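Local coordinates for enoyl-CoA hydratase/isomerase family protein (Bacillus anthracis, PDB 3KQF) that probably catalyses the reversible hydration of trans-2-enoyl-CoA thioesters to 3-hydroxyacyl-CoA, as an enoyl-CoA hydratase of the crotonase family, at residues A[172-175]-A[176-179]; A[111-115]-A[116-120]; A[160-163]-A[164-167]. All blocks are in the same frame, centred on the assembly; numbering follows the deposited sequence.

Contact 1: A[172-175]-A[176-179]; sequences RISA and QEAK
Strand 173-174 passes directly into helix 175-181, with Ser174 at the N-cap and its CA 5.2 Å from Glu177 CA. The turn is a worked example of the capping box, in which residues three apart exchange side-chain-to-backbone bonds. Glu177 N donates to Ser174 OG over 3.1 Å. In return, Ser174 N donates to Glu177 OE1 at 3.0 Å along a nearly straight N-H (164°), reaching that oxygen on its anti side and 31° out of the carboxylate plane. The hydroxyl can meet the first turn because OG is tucked between the backbone N and carbonyl carbon of Ser174 (chi1 66°). The glutamate bends back beside its own N and then runs extended, its CG passing 3.3 Å from Ser174 OG. One amide N-H of the N-cap residue and one of the first turn are thus each met by a side chain, and the carboxylate probably also gains from lying near the positive end of the helix dipole. Regular helical bonding takes over with Ala178 N to Ser174 O, 2.9 Å.

Ile173 and Ala178 occupy the flanking positions of a hydrophobic staple, the CD1 methyl of Ile173 resting 4.1 Å from Ala178 CB. Across the N-cap, the chain of Gln176 bends and sets OE1 3.5 Å from Ser174 CB, while its NE2 is bonded to Glu131 O. Ile173 pairs through its backbone with Leu135 in the neighbouring strand 134-136. Leu183 and Val184, in the loop after the helix, pack against Ala178, and Lys179 reaches out to a salt bridge with Glu180 of the second subunit.

Contact 2: A[111-115]-A[116-120]; sequences GIALG and GGTEL
Ala113 and Leu114 meet Gly117 where strand 112-114 turns into helix 116-123, the glycine-rich strand-to-helix junction of the crotonase fold. The axes of strand 112-114 and helix segment 116-120 stand almost perpendicular (97°), with Gly115 at the N-cap. Gly116 begins the helix; in relatives the amino end of this helix lends a backbone N-H to the oxyanion hole, a role probably kept here. Gly117 follows with its CA only 4.3 Å from Ala113 CA, a closeness that the absence of a side chain permits, and its N bonds to Leu114 O (2.9 Å). Next, Thr118 places OG1 beside its own backbone N (chi1 -76°), from where the hydroxyl donates to Ala113 O at 2.6 Å, approaching from above the carbonyl plane. Thr118 OG1 in turn accepts from Gly136 N, so this buried hydroxyl joins the helix to strands 112-114 and 134-136. Glu119 N donates to Gly115 O, and its CG passes 3.6 Å from that oxygen; farther out, OE2 is held by the N-H groups of Ala148 and Gly150. Leu120 completes the turn, with its N 2.9 Å from Gly116 O.

Contact 3: A[160-163]-A[164-167]; sequences VGRA and KELI
The first two turns of helix 160-169, an interface helix of the trimer, join Val160 to Lys164 and Arg162 to Glu165 and Leu166. The backbone bonds are regular, from Lys164 N to Val160 O (2.9 Å) through Ile167 N to Ala163 O. On one flank Arg162 and Glu165 lie alongside each other and close a salt bridge, NH1 to OE1 at 2.7 Å. Glu165 OE1 sits in the guanidinium plane at its edge, whereas the carboxylate is turned 80° to that plane and is met on the anti side, with NH1 well out of the carboxylate plane. Arg162 starts with CG trans to its N, then bends at both chi2 and chi3, which curls NH1 back to the glutamate. Arg171 NH2 makes a second salt bridge to OE1. Tyr181 and, from the third subunit, Phe186 form cation-pi contacts with Arg162, so the guanidinium is held from several directions.

Leu166 crosses the root of the arginine, CD1 to Arg162 CG 4.0 Å. On the other flank, Lys164 runs extended beside Val160, its CE 3.6 Å from Val160 CG2. That methyl supports the alkyl chain on its way to Asp125 and Ser220 of the third subunit, which receive NZ. The helix is thus packed between helix 150-158 of its own chain and the third subunit, as at the trimer interfaces of the crotonase fold.

Overall arrangement
Contact 2 is the core member of the set, entirely buried and built on backbone groups, glycines and one threonine hydroxyl. Contact 1 is partly exposed and relies on a polar cap with a small apolar flank. Contact 3 is largely buried, but much of its cover comes from another subunit, and it combines salt bridges and cation-pi contacts with apolar packing. Contacts 1 and 2 both start from strands of one small sheet, 173-174 and 112-114 lying at its edges with 134-136 between, and Arg172 packs on Leu114. Helix 160-169 leads on to strand 173-174, so contacts 3 and 1 touch through Leu166 and Ile173, whereas contacts 2 and 3 stay about 8 Å apart at their nearest atoms.

Contact 1: A[172-175]-A[176-179]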
loop_
_atom_site.group_PDB
_atom_site.type_symbol
_atom_site.label_atom_id
_atom_site.label_comp_id
_atom_site.label_asym_id
_atom_site.label_seq_id
_atom_site.Cartn_x
_atom_site.Cartn_y
_atom_site.Cartn_z
ATOM N N ARG A 172 14.978 7.935 13.351
ATOM C CA ARG A 172 15.071 6.541 13.752
ATOM C C ARG A 172 13.763 6.162 14.442
ATOM O O ARG A 172 13.211 6.946 15.232
ATOM C CB ARG A 172 16.205 6.290 14.747
ATOM C CG ARG A 172 17.588 6.644 14.307
ATOM C CD ARG A 172 18.544 6.176 15.408
ATOM N NE ARG A 172 19.942 6.437 15.111
ATOM C CZ ARG A 172 20.962 5.877 15.761
ATOM N NH1 ARG A 172 20.750 4.982 16.709
ATOM N NH2 ARG A 172 22.201 6.177 15.422
ATOM N N ILE A 173 13.295 4.946 14.174
ATOM C CA ILE A 173 12.057 4.461 14.758
ATOM C C ILE A 173 12.287 3.116 15.458
ATOM O O ILE A 173 13.215 2.375 15.111
ATOM C CB ILE A 173 10.964 4.364 13.689
ATOM C CG1 ILE A 173 11.295 3.262 12.664
ATOM C CG2 ILE A 173 10.795 5.744 12.968
ATOM C CD1 ILE A 173 10.201 3.050 11.633
ATOM N N SER A 174 11.473 2.825 16.467
ATOM C CA SER A 174 11.583 1.582 17.219
ATOM C C SER A 174 11.017 0.428 16.417
ATOM O O SER A 174 10.308 0.625 15.455
ATOM C CB SER A 174 10.792 1.671 18.509
ATOM O OG SER A 174 9.399 1.769 18.238
ATOM N N ALA A 175 11.271 -0.784 16.888
ATOM C CA ALA A 175 10.740 -1.974 16.231
ATOM C C ALA A 175 9.208 -1.960 16.275
ATOM O O ALA A 175 8.548 -2.401 15.337
ATOM C CB ALA A 175 11.274 -3.213 16.921
ATOM N N GLN A 176 8.671 -1.451 17.384
ATOM C CA GLN A 176 7.231 -1.364 17.634
ATOM C C GLN A 176 6.571 -0.439 16.628
ATOM O O GLN A 176 5.501 -0.757 16.084
ATOM C CB GLN A 176 6.960 -0.860 19.069
ATOM C CG GLN A 176 7.307 -1.839 20.185
ATOM C CD GLN A 176 8.814 -2.115 20.379
ATOM O OE1 GLN A 176 9.677 -1.296 20.042
ATOM N NE2 GLN A 176 9.119 -3.269 20.973
ATOM N N GLU A 177 7.213 0.707 16.387
ATOM C CA GLU A 177 6.737 1.678 15.427
ATOM C C GLU A 177 6.830 1.087 14.040
ATOM O O GLU A 177 5.906 1.218 13.237
ATOM C CB GLU A 177 7.528 2.993 15.531
ATOM C CG GLU A 177 7.224 3.747 16.830
ATOM C CD GLU A 177 8.142 4.929 17.120
ATOM O OE1 GLU A 177 9.307 4.939 16.689
ATOM O OE2 GLU A 177 7.704 5.822 17.875
ATOM N N ALA A 178 7.945 0.420 13.752
ATOM C CA ALA A 178 8.109 -0.237 12.454
ATOM C C ALA A 178 6.968 -1.230 12.203
ATOM O O ALA A 178 6.453 -1.315 11.083
ATOM C CB ALA A 178 9.429 -0.945 12.380
ATOM N N LYS A 179 6.598 -1.992 13.235
ATOM C CA LYS A 179 5.511 -2.969 13.113
ATOM C C LYS A 179 4.185 -2.267 12.822
ATOM O O LYS A 179 3.430 -2.705 11.966
ATOM C CB LYS A 179 5.354 -3.830 14.360
ATOM C CG LYS A 179 4.556 -5.101 14.048
ATOM C CD LYS A 179 4.075 -5.842 15.256
ATOM C CE LYS A 179 3.424 -7.155 14.805
ATOM N NZ LYS A 179 2.559 -6.961 13.586
#

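Contact 2: A[111-115]-A[116-120]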
loop_
_atom_site.group_PDB
_atom_site.type_symbol
_atom_site.label_atom_id
_atom_site.label_comp_id
_atom_site.label_asym_id
_atom_site.label_seq_id
_atom_site.Cartn_x
_atom_site.Cartn_y
_atom_site.Cartn_z
ATOM N N GLY A 111 19.305 -5.733 15.812
ATOM C CA GLY A 111 19.726 -4.468 16.407
ATOM C C GLY A 111 19.510 -3.338 15.431
ATOM O O GLY A 111 18.637 -3.425 14.574
ATOM N N ILE A 112 20.307 -2.273 15.556
ATOM C CA ILE A 112 20.159 -1.119 14.666
ATOM C C ILE A 112 20.263 -1.529 13.201
ATOM O O ILE A 112 21.061 -2.383 12.826
ATOM C CB ILE A 112 21.150 0.056 14.958
ATOM C CG1 ILE A 112 22.616 -0.378 14.852
ATOM C CG2 ILE A 112 20.864 0.681 16.341
ATOM C CD1 ILE A 112 23.579 0.796 14.709
ATOM N N ALA A 113 19.423 -0.911 12.383
ATOM C CA ALA A 113 19.376 -1.158 10.945
ATOM C C ALA A 113 19.172 0.207 10.346
ATOM O O ALA A 113 18.035 0.671 10.193
ATOM C CB ALA A 113 18.206 -2.083 10.592
ATOM N N LEU A 114 20.267 0.842 9.969
ATOM C CA LEU A 114 20.204 2.225 9.523
ATOM C C LEU A 114 20.769 2.420 8.175
ATOM O O LEU A 114 21.798 1.835 7.850
ATOM C CB LEU A 114 20.992 3.090 10.486
ATOM C CG LEU A 114 20.596 3.013 11.947
ATOM C CD1 LEU A 114 21.625 3.782 12.767
ATOM C CD2 LEU A 114 19.179 3.542 12.168
ATOM N N GLY A 115 20.066 3.223 7.379
ATOM C CA GLY A 115 20.502 3.561 6.026
ATOM C C GLY A 115 20.552 2.289 5.199
ATOM O O GLY A 115 19.528 1.594 5.048
ATOM N N GLY A 116 21.752 1.955 4.724
ATOM C CA GLY A 116 21.987 0.706 3.989
ATOM C C GLY A 116 21.462 -0.517 4.741
ATOM O O GLY A 116 21.130 -1.511 4.120
ATOM N N GLY A 117 21.431 -0.450 6.072
ATOM C CA GLY A 117 20.874 -1.544 6.909
ATOM C C GLY A 117 19.367 -1.690 6.745
ATOM O O GLY A 117 18.829 -2.818 6.695
ATOM N N THR A 118 18.645 -0.565 6.711
ATOM C CA THR A 118 17.221 -0.649 6.412
ATOM C C THR A 118 17.021 -1.081 4.941
ATOM O O THR A 118 16.123 -1.874 4.640
ATOM C CB THR A 118 16.450 0.633 6.791
ATOM O OG1 THR A 118 16.271 0.658 8.217
ATOM C CG2 THR A 118 15.067 0.658 6.166
ATOM N N GLU A 119 17.869 -0.584 4.036
ATOM C CA GLU A 119 17.776 -0.979 2.641
ATOM C C GLU A 119 17.959 -2.485 2.463
ATOM O O GLU A 119 17.241 -3.121 1.668
ATOM C CB GLU A 119 18.777 -0.202 1.789
ATOM C CG GLU A 119 18.397 1.232 1.651
ATOM C CD GLU A 119 19.369 2.031 0.831
ATOM O OE1 GLU A 119 20.605 1.982 1.107
ATOM O OE2 GLU A 119 18.897 2.752 -0.074
ATOM N N LEU A 120 18.901 -3.052 3.205
ATOM C CA LEU A 120 19.164 -4.485 3.152
ATOM C C LEU A 120 17.934 -5.271 3.627
ATOM O O LEU A 120 17.547 -6.280 3.004
ATOM C CB LEU A 120 20.396 -4.825 4.020
ATOM C CG LEU A 120 20.834 -6.284 4.056
ATOM C CD1 LEU A 120 21.111 -6.756 2.622
ATOM C CD2 LEU A 120 22.049 -6.473 4.961
#

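Contact 3: A[160-163]-A[164-167]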
loop_
_atom_site.group_PDB
_atom_site.type_symbol
_atom_site.label_atom_id
_atom_site.label_comp_id
_atom_site.label_asym_id
_atom_site.label_seq_id
_atom_site.Cartn_x
_atom_site.Cartn_y
_atom_site.Cartn_z
ATOM N N VAL A 160 3.454 5.701 0.244
ATOM C CA VAL A 160 4.250 6.866 -0.082
ATOM C C VAL A 160 4.354 7.911 1.043
ATOM O O VAL A 160 5.427 8.432 1.275
ATOM C CB VAL A 160 3.800 7.516 -1.407
ATOM C CG1 VAL A 160 2.352 7.987 -1.350
ATOM C CG2 VAL A 160 4.734 8.701 -1.777
ATOM N N GLY A 161 3.259 8.134 1.766
ATOM C CA GLY A 161 3.208 9.140 2.843
ATOM C C GLY A 161 4.172 8.869 3.983
ATOM O O GLY A 161 4.938 9.737 4.395
ATOM N N ARG A 162 4.096 7.667 4.531
ATOM C CA ARG A 162 4.987 7.259 5.591
ATOM C C ARG A 162 6.443 7.180 5.129
ATOM O O ARG A 162 7.362 7.575 5.857
ATOM C CB ARG A 162 4.529 5.914 6.175
ATOM C CG ARG A 162 5.398 5.437 7.317
ATOM C CD ARG A 162 5.291 6.355 8.519
ATOM N NE ARG A 162 3.938 6.343 9.069
ATOM C CZ ARG A 162 3.478 7.202 9.971
ATOM N NH1 ARG A 162 4.226 8.215 10.390
ATOM N NH2 ARG A 162 2.231 7.073 10.419
ATOM N N ALA A 163 6.670 6.655 3.931
ATOM C CA ALA A 163 8.023 6.587 3.383
ATOM C C ALA A 163 8.635 7.979 3.273
ATOM O O ALA A 163 9.815 8.154 3.531
ATOM C CB ALA A 163 8.018 5.913 2.009
ATOM N N LYS A 164 7.831 8.956 2.851
ATOM C CA LYS A 164 8.307 10.323 2.693
ATOM C C LYS A 164 8.675 10.951 4.032
ATOM O O LYS A 164 9.741 11.549 4.162
ATOM C CB LYS A 164 7.273 11.185 1.962
ATOM C CG LYS A 164 7.272 10.975 0.463
ATOM C CD LYS A 164 6.197 11.798 -0.226
ATOM C CE LYS A 164 6.460 11.821 -1.747
ATOM N NZ LYS A 164 5.529 12.720 -2.472
ATOM N N GLU A 165 7.821 10.819 5.038
ATOM C CA GLU A 165 8.154 11.452 6.332
ATOM C C GLU A 165 9.438 10.816 6.897
ATOM O O GLU A 165 10.278 11.497 7.429
ATOM C CB GLU A 165 6.991 11.437 7.337
ATOM C CG GLU A 165 6.563 10.125 7.944
ATOM C CD GLU A 165 7.304 9.741 9.222
ATOM O OE1 GLU A 165 6.860 8.777 9.877
ATOM O OE2 GLU A 165 8.283 10.414 9.610
ATOM N N LEU A 166 9.584 9.511 6.753
ATOM C CA LEU A 166 10.783 8.820 7.254
ATOM C C LEU A 166 12.055 9.223 6.525
ATOM O O LEU A 166 13.100 9.491 7.163
ATOM C CB LEU A 166 10.601 7.316 7.163
ATOM C CG LEU A 166 9.585 6.787 8.190
ATOM C CD1 LEU A 166 9.318 5.333 7.913
ATOM C CD2 LEU A 166 10.027 6.964 9.622
ATOM N N ILE A 167 11.983 9.258 5.199
ATOM C CA ILE A 167 13.150 9.657 4.396
ATOM C C ILE A 167 13.481 11.153 4.553
ATOM O O ILE A 167 14.650 11.517 4.668
ATOM C CB ILE A 167 13.009 9.210 2.908
ATOM C CG1 ILE A 167 13.110 7.685 2.845
ATOM C CG2 ILE A 167 14.140 9.806 2.068
ATOM C CD1 ILE A 167 12.618 7.068 1.504
#